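PDB 2Q1S: putative nucleotide sugar epimerase/ dehydratase from Bordetella bronchiseptica, which binds NADH in a Rossmann fold and probably acts as a nucleotide-sugar epimerase or dehydratase in making the lipopolysaccharide O-antigen. Local coordinates for residues A[65-70]-A[222-227]; A[107-112]-A[120-125]; A[228-233]-A[363-368]. All coordinates share one frame; numbering follows the deposited sequence.

Contact 1: residues A[65-70]-A[222-227]. With NAI (1,4-dihydronicotinamide adenine dinucleotide), chain B.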
# COMPACT_ATOMS: atom_id res chain seq x y z
N ASN A 65 -2.93 4.19 -21.06
CA ASN A 65 -2.44 3.02 -21.82
C ASN A 65 -3.56 2.23 -22.53
O ASN A 65 -3.31 1.18 -23.14
CB ASN A 65 -1.61 2.11 -20.90
CG ASN A 65 -2.40 1.55 -19.76
OD1 ASN A 65 -3.55 1.91 -19.52
ND2 ASN A 65 -1.72 0.74 -18.93
N LEU A 66 -4.80 2.71 -22.35
CA LEU A 66 -5.98 2.05 -22.97
C LEU A 66 -6.27 0.66 -22.44
O LEU A 66 -6.94 -0.14 -23.08
CB LEU A 66 -5.95 2.08 -24.52
CG LEU A 66 -5.94 3.51 -25.11
CD1 LEU A 66 -5.92 3.42 -26.65
CD2 LEU A 66 -7.08 4.40 -24.60
N LEU A 67 -5.81 0.42 -21.20
CA LEU A 67 -5.98 -0.91 -20.62
C LEU A 67 -7.45 -1.23 -20.38
O LEU A 67 -7.89 -2.38 -20.59
CB LEU A 67 -5.16 -1.00 -19.35
CG LEU A 67 -5.22 -2.28 -18.54
CD1 LEU A 67 -4.82 -3.50 -19.37
CD2 LEU A 67 -4.31 -2.11 -17.32
N SER A 68 -8.23 -0.22 -20.01
CA SER A 68 -9.68 -0.40 -19.84
C SER A 68 -10.49 0.71 -20.51
O SER A 68 -11.51 1.10 -19.99
CB SER A 68 -10.04 -0.54 -18.36
OG SER A 68 -9.58 0.58 -17.61
N ALA A 69 -10.00 1.17 -21.66
CA ALA A 69 -10.53 2.33 -22.35
C ALA A 69 -10.43 2.11 -23.84
O ALA A 69 -9.73 1.20 -24.33
CB ALA A 69 -9.74 3.57 -21.94
N GLU A 70 -11.19 2.95 -24.57
CA GLU A 70 -11.18 2.94 -26.04
C GLU A 70 -10.67 4.28 -26.50
O GLU A 70 -11.01 5.30 -25.91
CB GLU A 70 -12.59 2.72 -26.61
CG GLU A 70 -13.19 1.35 -26.32
CD GLU A 70 -12.38 0.23 -26.94
OE1 GLU A 70 -12.06 0.34 -28.14
OE2 GLU A 70 -12.04 -0.75 -26.24
N ARG A 222 -8.68 -3.94 -22.90
CA ARG A 222 -8.19 -5.32 -23.05
C ARG A 222 -8.94 -6.25 -22.11
O ARG A 222 -9.49 -5.78 -21.12
CB ARG A 222 -6.69 -5.37 -22.72
CG ARG A 222 -5.93 -4.27 -23.43
CD ARG A 222 -4.42 -4.34 -23.26
NE ARG A 222 -3.95 -2.97 -23.16
CZ ARG A 222 -2.86 -2.57 -22.52
NH1 ARG A 222 -2.05 -3.45 -21.94
NH2 ARG A 222 -2.58 -1.28 -22.48
N TRP A 223 -8.97 -7.55 -22.43
CA TRP A 223 -9.46 -8.57 -21.52
C TRP A 223 -8.66 -8.53 -20.20
O TRP A 223 -7.45 -8.70 -20.20
CB TRP A 223 -9.30 -9.95 -22.14
CG TRP A 223 -9.77 -11.04 -21.27
CD1 TRP A 223 -9.00 -11.98 -20.61
CD2 TRP A 223 -11.13 -11.34 -20.96
NE1 TRP A 223 -9.82 -12.85 -19.92
CE2 TRP A 223 -11.13 -12.51 -20.14
CE3 TRP A 223 -12.36 -10.78 -21.33
CZ2 TRP A 223 -12.31 -13.08 -19.65
CZ3 TRP A 223 -13.55 -11.35 -20.85
CH2 TRP A 223 -13.51 -12.49 -20.01
N ARG A 224 -9.33 -8.30 -19.09
CA ARG A 224 -8.62 -8.23 -17.82
C ARG A 224 -8.92 -9.46 -16.94
O ARG A 224 -8.77 -9.39 -15.70
CB ARG A 224 -8.90 -6.88 -17.13
CG ARG A 224 -8.31 -5.74 -17.96
CD ARG A 224 -8.63 -4.36 -17.45
NE ARG A 224 -10.05 -4.10 -17.20
CZ ARG A 224 -10.97 -3.80 -18.11
NH1 ARG A 224 -10.66 -3.80 -19.40
NH2 ARG A 224 -12.21 -3.54 -17.71
N GLY A 225 -9.30 -10.57 -17.57
CA GLY A 225 -9.35 -11.81 -16.82
C GLY A 225 -10.71 -12.44 -16.60
O GLY A 225 -10.82 -13.65 -16.51
N THR A 226 -11.75 -11.60 -16.46
CA THR A 226 -13.07 -12.07 -16.05
C THR A 226 -14.17 -11.39 -16.87
O THR A 226 -13.92 -10.36 -17.52
CB THR A 226 -13.33 -11.82 -14.54
OG1 THR A 226 -13.80 -10.48 -14.36
CG2 THR A 226 -12.06 -12.04 -13.67
N PRO A 227 -15.39 -11.93 -16.80
CA PRO A 227 -16.50 -11.32 -17.53
C PRO A 227 -16.83 -9.88 -17.17
O PRO A 227 -17.50 -9.21 -17.96
CB PRO A 227 -17.68 -12.25 -17.22
CG PRO A 227 -17.04 -13.58 -16.88
CD PRO A 227 -15.81 -13.20 -16.17
PA NAI B . -11.85 3.39 -16.23
O1A NAI B . -11.28 2.02 -16.20
O2A NAI B . -12.81 3.78 -17.39
O5B NAI B . -10.75 4.47 -16.14
C5B NAI B . -9.41 4.24 -15.71
C4B NAI B . -8.42 4.61 -16.80
O4B NAI B . -7.10 4.32 -16.34
C3B NAI B . -8.66 3.77 -18.08
O3B NAI B . -8.76 4.65 -19.22
C2B NAI B . -7.39 2.95 -18.19
O2B NAI B . -6.92 2.61 -19.54
C1B NAI B . -6.37 3.85 -17.49
N9A NAI B . -5.16 3.18 -17.05
C8A NAI B . -5.05 1.92 -16.51
N7A NAI B . -3.78 1.69 -16.20
C5A NAI B . -3.02 2.78 -16.51
C6A NAI B . -1.61 3.17 -16.44
N6A NAI B . -0.65 2.37 -15.96
N1A NAI B . -1.23 4.41 -16.89
C2A NAI B . -2.19 5.24 -17.39
N3A NAI B . -3.50 4.98 -17.49
C4A NAI B . -3.99 3.76 -17.06
O3 NAI B . -12.65 3.49 -14.85
PN NAI B . -13.39 4.78 -14.19
O1N NAI B . -14.64 4.35 -13.60
O2N NAI B . -13.28 5.90 -15.19
O5D NAI B . -12.33 5.15 -13.00
C5D NAI B . -11.68 6.44 -12.93
C4D NAI B . -11.16 6.60 -11.50
O4D NAI B . -12.26 6.67 -10.62
C3D NAI B . -10.37 5.38 -11.01
O3D NAI B . -9.25 5.87 -10.27
C2D NAI B . -11.34 4.63 -10.15
O2D NAI B . -10.66 3.83 -9.15
C1D NAI B . -12.12 5.75 -9.52
N1N NAI B . -13.43 5.36 -9.05
C2N NAI B . -14.47 5.10 -9.91
C3N NAI B . -15.73 4.75 -9.43
C7N NAI B . -16.89 4.44 -10.37
O7N NAI B . -17.97 4.16 -9.87
N7N NAI B . -16.66 4.53 -11.70
C4N NAI B . -15.97 4.71 -8.03
C5N NAI B . -14.88 5.03 -7.17
C6N NAI B . -13.64 5.37 -7.71

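Contact 2: residues A[107-112]-A[120-125]. With NAI (1,4-dihydronicotinamide adenine dinucleotide), chain B.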
# COMPACT_ATOMS: atom_id res chain seq x y z
N ALA A 107 -6.24 7.04 -13.15
CA ALA A 107 -5.95 5.70 -13.60
C ALA A 107 -6.28 4.68 -12.47
O ALA A 107 -6.23 4.96 -11.26
CB ALA A 107 -4.53 5.58 -14.05
N THR A 108 -6.70 3.51 -12.96
CA THR A 108 -6.95 2.37 -12.06
C THR A 108 -6.86 1.12 -12.92
O THR A 108 -6.69 1.14 -14.14
CB THR A 108 -8.29 2.47 -11.33
OG1 THR A 108 -8.29 1.57 -10.21
CG2 THR A 108 -9.49 2.15 -12.24
N TYR A 109 -6.91 -0.00 -12.19
CA TYR A 109 -7.03 -1.31 -12.79
C TYR A 109 -8.48 -1.81 -12.63
O TYR A 109 -8.96 -2.10 -11.56
CB TYR A 109 -6.03 -2.29 -12.17
CG TYR A 109 -5.99 -3.59 -12.93
CD1 TYR A 109 -5.49 -3.65 -14.24
CD2 TYR A 109 -6.42 -4.80 -12.34
CE1 TYR A 109 -5.43 -4.85 -14.95
CE2 TYR A 109 -6.38 -6.02 -13.03
CZ TYR A 109 -5.85 -6.07 -14.35
OH TYR A 109 -5.79 -7.24 -15.04
N HIS A 110 -9.22 -1.75 -13.75
CA HIS A 110 -10.68 -1.86 -13.64
C HIS A 110 -11.08 -3.34 -13.62
O HIS A 110 -10.86 -4.03 -14.59
CB HIS A 110 -11.35 -1.17 -14.84
CG HIS A 110 -12.81 -0.98 -14.69
ND1 HIS A 110 -13.71 -2.03 -14.66
CD2 HIS A 110 -13.55 0.15 -14.57
CE1 HIS A 110 -14.93 -1.55 -14.47
NE2 HIS A 110 -14.86 -0.23 -14.44
N GLY A 111 -11.67 -3.84 -12.52
CA GLY A 111 -11.97 -3.20 -11.25
C GLY A 111 -11.78 -4.27 -10.17
O GLY A 111 -10.81 -5.02 -10.23
N ASN A 112 -12.71 -4.34 -9.22
CA ASN A 112 -12.62 -5.35 -8.15
C ASN A 112 -12.34 -6.76 -8.65
O ASN A 112 -11.37 -7.42 -8.23
CB ASN A 112 -13.87 -5.36 -7.25
CG ASN A 112 -13.97 -4.13 -6.42
OD1 ASN A 112 -13.26 -3.98 -5.43
ND2 ASN A 112 -14.86 -3.23 -6.83
N LEU A 120 -1.16 -8.77 -9.34
CA LEU A 120 0.07 -8.12 -9.83
C LEU A 120 -0.21 -7.15 -10.99
O LEU A 120 0.38 -6.09 -11.05
CB LEU A 120 1.11 -9.19 -10.22
CG LEU A 120 1.49 -10.24 -9.17
CD1 LEU A 120 2.65 -11.14 -9.60
CD2 LEU A 120 1.87 -9.52 -7.87
N ALA A 121 -1.15 -7.50 -11.88
CA ALA A 121 -1.66 -6.55 -12.86
C ALA A 121 -2.33 -5.36 -12.15
O ALA A 121 -2.14 -4.20 -12.56
CB ALA A 121 -2.65 -7.23 -13.79
N ASP A 122 -3.08 -5.61 -11.06
CA ASP A 122 -3.65 -4.53 -10.31
C ASP A 122 -2.55 -3.63 -9.75
O ASP A 122 -2.63 -2.42 -9.87
CB ASP A 122 -4.52 -5.03 -9.17
CG ASP A 122 -5.03 -3.87 -8.32
OD1 ASP A 122 -6.03 -3.24 -8.75
OD2 ASP A 122 -4.42 -3.56 -7.28
N HIS A 123 -1.51 -4.23 -9.19
CA HIS A 123 -0.54 -3.42 -8.49
C HIS A 123 0.14 -2.45 -9.47
O HIS A 123 0.31 -1.26 -9.17
CB HIS A 123 0.48 -4.36 -7.85
CG HIS A 123 1.49 -3.62 -7.04
ND1 HIS A 123 1.24 -3.24 -5.74
CD2 HIS A 123 2.70 -3.16 -7.37
CE1 HIS A 123 2.30 -2.57 -5.29
NE2 HIS A 123 3.17 -2.47 -6.29
N GLU A 124 0.53 -3.00 -10.64
CA GLU A 124 1.25 -2.18 -11.64
C GLU A 124 0.41 -1.00 -12.09
O GLU A 124 0.93 0.12 -12.25
CB GLU A 124 1.58 -3.05 -12.85
CG GLU A 124 2.16 -2.25 -14.00
CD GLU A 124 3.56 -1.69 -13.74
OE1 GLU A 124 4.33 -2.18 -12.87
OE2 GLU A 124 3.94 -0.77 -14.51
N ASN A 125 -0.90 -1.21 -12.24
CA ASN A 125 -1.79 -0.18 -12.80
C ASN A 125 -2.69 0.54 -11.81
O ASN A 125 -3.55 1.35 -12.21
CB ASN A 125 -2.62 -0.87 -13.90
CG ASN A 125 -1.73 -1.40 -15.00
OD1 ASN A 125 -1.13 -0.63 -15.76
ND2 ASN A 125 -1.57 -2.72 -15.05
PA NAI B . -11.85 3.39 -16.23
O1A NAI B . -11.28 2.02 -16.20
O2A NAI B . -12.81 3.78 -17.39
O5B NAI B . -10.75 4.47 -16.14
C5B NAI B . -9.41 4.24 -15.71
C4B NAI B . -8.42 4.61 -16.80
O4B NAI B . -7.10 4.32 -16.34
C3B NAI B . -8.66 3.77 -18.08
O3B NAI B . -8.76 4.65 -19.22
C2B NAI B . -7.39 2.95 -18.19
O2B NAI B . -6.92 2.61 -19.54
C1B NAI B . -6.37 3.85 -17.49
N9A NAI B . -5.16 3.18 -17.05
C8A NAI B . -5.05 1.92 -16.51
N7A NAI B . -3.78 1.69 -16.20
C5A NAI B . -3.02 2.78 -16.51
C6A NAI B . -1.61 3.17 -16.44
N6A NAI B . -0.65 2.37 -15.96
N1A NAI B . -1.23 4.41 -16.89
C2A NAI B . -2.19 5.24 -17.39
N3A NAI B . -3.50 4.98 -17.49
C4A NAI B . -3.99 3.76 -17.06
O3 NAI B . -12.65 3.49 -14.85
PN NAI B . -13.39 4.78 -14.19
O1N NAI B . -14.64 4.35 -13.60
O2N NAI B . -13.28 5.90 -15.19
O5D NAI B . -12.33 5.15 -13.00
C5D NAI B . -11.68 6.44 -12.93
C4D NAI B . -11.16 6.60 -11.50
O4D NAI B . -12.26 6.67 -10.62
C3D NAI B . -10.37 5.38 -11.01
O3D NAI B . -9.25 5.87 -10.27
C2D NAI B . -11.34 4.63 -10.15
O2D NAI B . -10.66 3.83 -9.15
C1D NAI B . -12.12 5.75 -9.52
N1N NAI B . -13.43 5.36 -9.05
C2N NAI B . -14.47 5.10 -9.91
C3N NAI B . -15.73 4.75 -9.43
C7N NAI B . -16.89 4.44 -10.37
O7N NAI B . -17.97 4.16 -9.87
N7N NAI B . -16.66 4.53 -11.70
C4N NAI B . -15.97 4.71 -8.03
C5N NAI B . -14.88 5.03 -7.17
C6N NAI B . -13.64 5.37 -7.71

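Contact 3: residues A[228-233]-A[363-368]. With NAI (1,4-dihydronicotinamide adenine dinucleotide), chain B.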
# COMPACT_ATOMS: atom_id res chain seq x y z
N ALA A 228 -16.36 -9.41 -16.02
CA ALA A 228 -16.55 -8.02 -15.64
C ALA A 228 -15.85 -7.03 -16.56
O ALA A 228 -16.18 -5.85 -16.52
CB ALA A 228 -16.12 -7.80 -14.23
N THR A 229 -14.93 -7.51 -17.40
CA THR A 229 -14.35 -6.68 -18.46
C THR A 229 -15.47 -6.22 -19.40
O THR A 229 -15.52 -5.07 -19.84
CB THR A 229 -13.29 -7.46 -19.28
OG1 THR A 229 -12.08 -7.60 -18.51
CG2 THR A 229 -12.95 -6.74 -20.60
N VAL A 230 -16.39 -7.14 -19.68
CA VAL A 230 -17.58 -6.80 -20.49
C VAL A 230 -18.64 -6.11 -19.61
O VAL A 230 -18.94 -4.94 -19.81
CB VAL A 230 -18.14 -8.02 -21.22
CG1 VAL A 230 -19.41 -7.61 -21.96
CG2 VAL A 230 -17.10 -8.53 -22.22
N TRP A 231 -19.14 -6.84 -18.61
CA TRP A 231 -20.20 -6.40 -17.72
C TRP A 231 -19.61 -5.60 -16.58
O TRP A 231 -19.50 -6.06 -15.44
CB TRP A 231 -20.98 -7.64 -17.21
CG TRP A 231 -21.37 -8.57 -18.35
CD1 TRP A 231 -20.89 -9.83 -18.61
CD2 TRP A 231 -22.25 -8.24 -19.43
NE1 TRP A 231 -21.47 -10.33 -19.77
CE2 TRP A 231 -22.31 -9.38 -20.29
CE3 TRP A 231 -23.04 -7.12 -19.73
CZ2 TRP A 231 -23.11 -9.40 -21.44
CZ3 TRP A 231 -23.82 -7.14 -20.88
CH2 TRP A 231 -23.86 -8.28 -21.72
N ARG A 232 -19.24 -4.36 -16.90
CA ARG A 232 -18.42 -3.53 -16.01
C ARG A 232 -19.09 -3.14 -14.72
O ARG A 232 -18.44 -3.12 -13.66
CB ARG A 232 -18.02 -2.24 -16.72
CG ARG A 232 -17.02 -2.40 -17.82
CD ARG A 232 -16.87 -1.06 -18.54
NE ARG A 232 -16.47 0.10 -17.71
CZ ARG A 232 -15.29 0.71 -17.82
NH1 ARG A 232 -14.36 0.20 -18.64
NH2 ARG A 232 -15.05 1.84 -17.16
N ASN A 233 -20.37 -2.77 -14.82
CA ASN A 233 -21.11 -2.23 -13.69
C ASN A 233 -22.60 -2.42 -13.97
O ASN A 233 -23.00 -2.61 -15.12
CB ASN A 233 -20.79 -0.74 -13.55
CG ASN A 233 -19.51 -0.50 -12.76
OD1 ASN A 233 -19.41 -0.90 -11.59
ND2 ASN A 233 -18.55 0.20 -13.36
N GLN A 363 -19.74 -3.75 -31.06
CA GLN A 363 -18.49 -4.15 -31.72
C GLN A 363 -17.34 -4.24 -30.70
O GLN A 363 -16.49 -5.14 -30.78
CB GLN A 363 -18.13 -3.16 -32.82
CG GLN A 363 -17.11 -3.68 -33.84
N ILE A 364 -17.32 -3.31 -29.76
CA ILE A 364 -16.32 -3.31 -28.70
C ILE A 364 -16.47 -4.55 -27.80
O ILE A 364 -15.50 -5.27 -27.55
CB ILE A 364 -16.37 -1.97 -27.93
CG1 ILE A 364 -15.85 -0.87 -28.87
CG2 ILE A 364 -15.59 -2.05 -26.61
CD1 ILE A 364 -16.18 0.56 -28.47
N MET A 365 -17.71 -4.81 -27.35
CA MET A 365 -18.04 -5.99 -26.54
C MET A 365 -17.64 -7.30 -27.21
O MET A 365 -17.16 -8.21 -26.54
CB MET A 365 -19.53 -6.04 -26.23
CG MET A 365 -20.02 -4.91 -25.32
SD MET A 365 -21.83 -4.82 -25.32
CE MET A 365 -22.27 -6.18 -24.23
N ARG A 366 -17.86 -7.38 -28.52
CA ARG A 366 -17.62 -8.63 -29.25
C ARG A 366 -16.15 -9.02 -29.33
O ARG A 366 -15.83 -10.17 -29.62
CB ARG A 366 -18.24 -8.53 -30.65
CG ARG A 366 -19.73 -8.86 -30.68
N LYS A 367 -15.25 -8.09 -29.03
CA LYS A 367 -13.84 -8.44 -29.11
C LYS A 367 -13.50 -9.48 -28.04
O LYS A 367 -12.51 -10.20 -28.17
CB LYS A 367 -12.94 -7.21 -29.05
CG LYS A 367 -12.74 -6.66 -27.69
CD LYS A 367 -11.70 -5.55 -27.68
CE LYS A 367 -12.26 -4.29 -27.09
NZ LYS A 367 -11.20 -3.26 -26.89
N HIS A 368 -14.34 -9.56 -27.01
CA HIS A 368 -14.15 -10.48 -25.89
C HIS A 368 -14.97 -11.77 -25.96
O HIS A 368 -14.96 -12.55 -25.01
CB HIS A 368 -14.45 -9.77 -24.56
CG HIS A 368 -13.74 -8.46 -24.40
ND1 HIS A 368 -12.37 -8.37 -24.23
CD2 HIS A 368 -14.21 -7.19 -24.34
CE1 HIS A 368 -12.03 -7.09 -24.09
NE2 HIS A 368 -13.13 -6.36 -24.18
PA NAI B . -11.85 3.39 -16.23
O1A NAI B . -11.28 2.02 -16.20
O2A NAI B . -12.81 3.78 -17.39
O5B NAI B . -10.75 4.47 -16.14
C5B NAI B . -9.41 4.24 -15.71
C4B NAI B . -8.42 4.61 -16.80
O4B NAI B . -7.10 4.32 -16.34
C3B NAI B . -8.66 3.77 -18.08
O3B NAI B . -8.76 4.65 -19.22
C2B NAI B . -7.39 2.95 -18.19
O2B NAI B . -6.92 2.61 -19.54
C1B NAI B . -6.37 3.85 -17.49
N9A NAI B . -5.16 3.18 -17.05
C8A NAI B . -5.05 1.92 -16.51
N7A NAI B . -3.78 1.69 -16.20
C5A NAI B . -3.02 2.78 -16.51
C6A NAI B . -1.61 3.17 -16.44
N6A NAI B . -0.65 2.37 -15.96
N1A NAI B . -1.23 4.41 -16.89
C2A NAI B . -2.19 5.24 -17.39
N3A NAI B . -3.50 4.98 -17.49
C4A NAI B . -3.99 3.76 -17.06
O3 NAI B . -12.65 3.49 -14.85
PN NAI B . -13.39 4.78 -14.19
O1N NAI B . -14.64 4.35 -13.60
O2N NAI B . -13.28 5.90 -15.19
O5D NAI B . -12.33 5.15 -13.00
C5D NAI B . -11.68 6.44 -12.93
C4D NAI B . -11.16 6.60 -11.50
O4D NAI B . -12.26 6.67 -10.62
C3D NAI B . -10.37 5.38 -11.01
O3D NAI B . -9.25 5.87 -10.27
C2D NAI B . -11.34 4.63 -10.15
O2D NAI B . -10.66 3.83 -9.15
C1D NAI B . -12.12 5.75 -9.52
N1N NAI B . -13.43 5.36 -9.05
C2N NAI B . -14.47 5.10 -9.91
C3N NAI B . -15.73 4.75 -9.43
C7N NAI B . -16.89 4.44 -10.37
O7N NAI B . -17.97 4.16 -9.87
N7N NAI B . -16.66 4.53 -11.70
C4N NAI B . -15.97 4.71 -8.03
C5N NAI B . -14.88 5.03 -7.17
C6N NAI B . -13.64 5.37 -7.71

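Contact 1: residues A[65-70]-A[222-227]
Arg222 takes hold of the 65-70 loop at two backbone carbonyls. Its NH2 donates to Asn65 O over 2.6 Å; the oxygen lies in the guanidinium plane, at the edge, yet the donor stands above the Asn65 carbonyl plane and the N-H is bent (138°). The backbone Arg222 N makes the second bond, to Leu67 O at 2.9 Å. Between these two points the arginine side chain crosses Leu67 at about a right angle, and Leu67 CD1 rests over one guanidinium face, displaced toward the rim. Arg224 works differently: Ser68 CB sits over the centre of its guanidinium, 3.4 Å from Arg224 CZ, while Arg224 NH1 adds a weak bond to Leu67 O. That oxygen therefore has two donors. Outside the segments His110 O takes Arg224 NE and Ala220 O takes Arg224 NH1, which fixes the rotation of the group.

Behind this shell, Asn65 OD1 accepts from Leu67 N at 3.2 Å, an Asx turn; the same amide lies over one face of the adenine, Asn65 OD1 3.1 Å from NAI C4A. Ser68 N points almost straight (178°) at the ribose oxygen NAI O2B, and Ser68 OG, set between its own N and carbonyl carbon (chi1 56°), bonds NAI O1A at 2.6 Å.

The guanidinium bonds across the contact go to carbonyl oxygens, so the attraction is probably charge-dipole in kind, beside the ordinary backbone bond of Arg222 N; the charge of Arg224 may also favour the phosphates.

Contact 2: residues A[107-112]-A[120-125]
The Tyr109 ring lies against the backbone of helix 119-126, one face covered by the peptide between Ala121 and Asp122: Ala121 C is 3.9 Å above the plane of the Tyr109 ring atoms, over its centre, and Asp122 N sits toward the rim. Ala121 CB meets the phenol end, 3.4 Å from Tyr109 CZ, while Asp122 CA approaches Tyr109 CD2. The Asn125 amide is turned only 21° from the ring plane, but its CB comes in obliquely near Tyr109 CD1. At the His110 ring the bridging oxygen NAI O3 lies at the edge, in plane.

Asn125 ND2 donates to Ala121 O at 3.0 Å, an oxygen that also takes the helical bond from Asn125 N. This sets the amide rotation and leaves Asn125 OD1 to accept from the adenine amino group, NAI N6A, over 3.0 Å (156°). Asn125 O, buried 3.4 Å from Thr108 C, has no polar partner in the model. Asp122 is tied to Ser184 through OD2, and Thr108 OG1 to Asn126.

Ala107 CB packs on the adenine, 3.6 Å from NAI C4A, across the ring from Asn65. A loop leaving strand 102-105, backed here by the short helix 119-126 and lining the cofactor from the adenine, at Ala107, to the pyrophosphate, at His110, is a regular part of the Rossmann cofactor site in extended short-chain dehydrogenases.

Contact 3: residues A[228-233]-A[363-368]
Thr229 CG2 stands over one face of the His368 imidazole, 3.7 Å from its centroid and 18° off the ring normal, a CH-pi contact. The opposite face is covered by Lys367 CG, so the ring is packed on both sides, and His368 NE2 is bonded outside the segments to Gly219 O. Thr229 can offer its methyl because OG1 is turned the other way, to Arg224 N. Next along, the two methyls of Val230 part company: CG2 lies 3.7 Å from His368 CB, and CG1 faces Met365 CE at 3.9 Å. Val230 CG1 also sits over the centre of the Trp231 ring. A bend at the end of the Met365 chain (chi3 77°) swings its CE to Trp231 CH2, 3.6 Å away, with the methyl neither squarely over the indole nor at its edge. Met365 and Trp231 both pack on helix 234-243 as well, and Trp231, partly exposed, also has a cation-pi contact with Lys241.

Looseness is confined to Gln363, which is exposed, and Arg366: neither could be modelled beyond CG, which is consistent with mobile ends. Lys367 stands apart, exposed yet tied by a salt bridge to Glu70.

Trp231 is the centre of an inverse gamma turn, closed by a weak bond from Arg232 N to Val230 O. Beyond it Arg232 reaches the cofactor: its NH2 donates to the phosphate oxygen NAI O2A at 3.0 Å (159°), in the guanidinium plane, while Glu216 holds NE and Ser68 O accepts from NH1. Largely apolar packing thus joins the end of helix 358-366 and the turn into helix 369-374 to the loop before helix 234-243, a loop that delivers an arginine to the pyrophosphate of the NADH site.

How the contacts relate
Contacts 1 and 2 line the NADH; contact 3 reaches it only through Arg232. Contacts 2 and 3 are buried and rely on packing across their segments, on a tyrosine face in one and on aliphatic and histidine groups in the other; contact 1, only partly buried, is polar, made of arginine-to-carbonyl bonds. Segments 222-227 and 228-233 are one continuous loop, so contacts 1 and 3 share an element, and Trp223 N packs against His368 CE1 at 3.5 Å. Contact 1 meets contact 2 where Leu67 CD2 packs on Tyr109 CD1 at 3.6 Å. Contacts 2 and 3, about 17 Å apart between centres, only pack against each other, chiefly at His110 and Arg232.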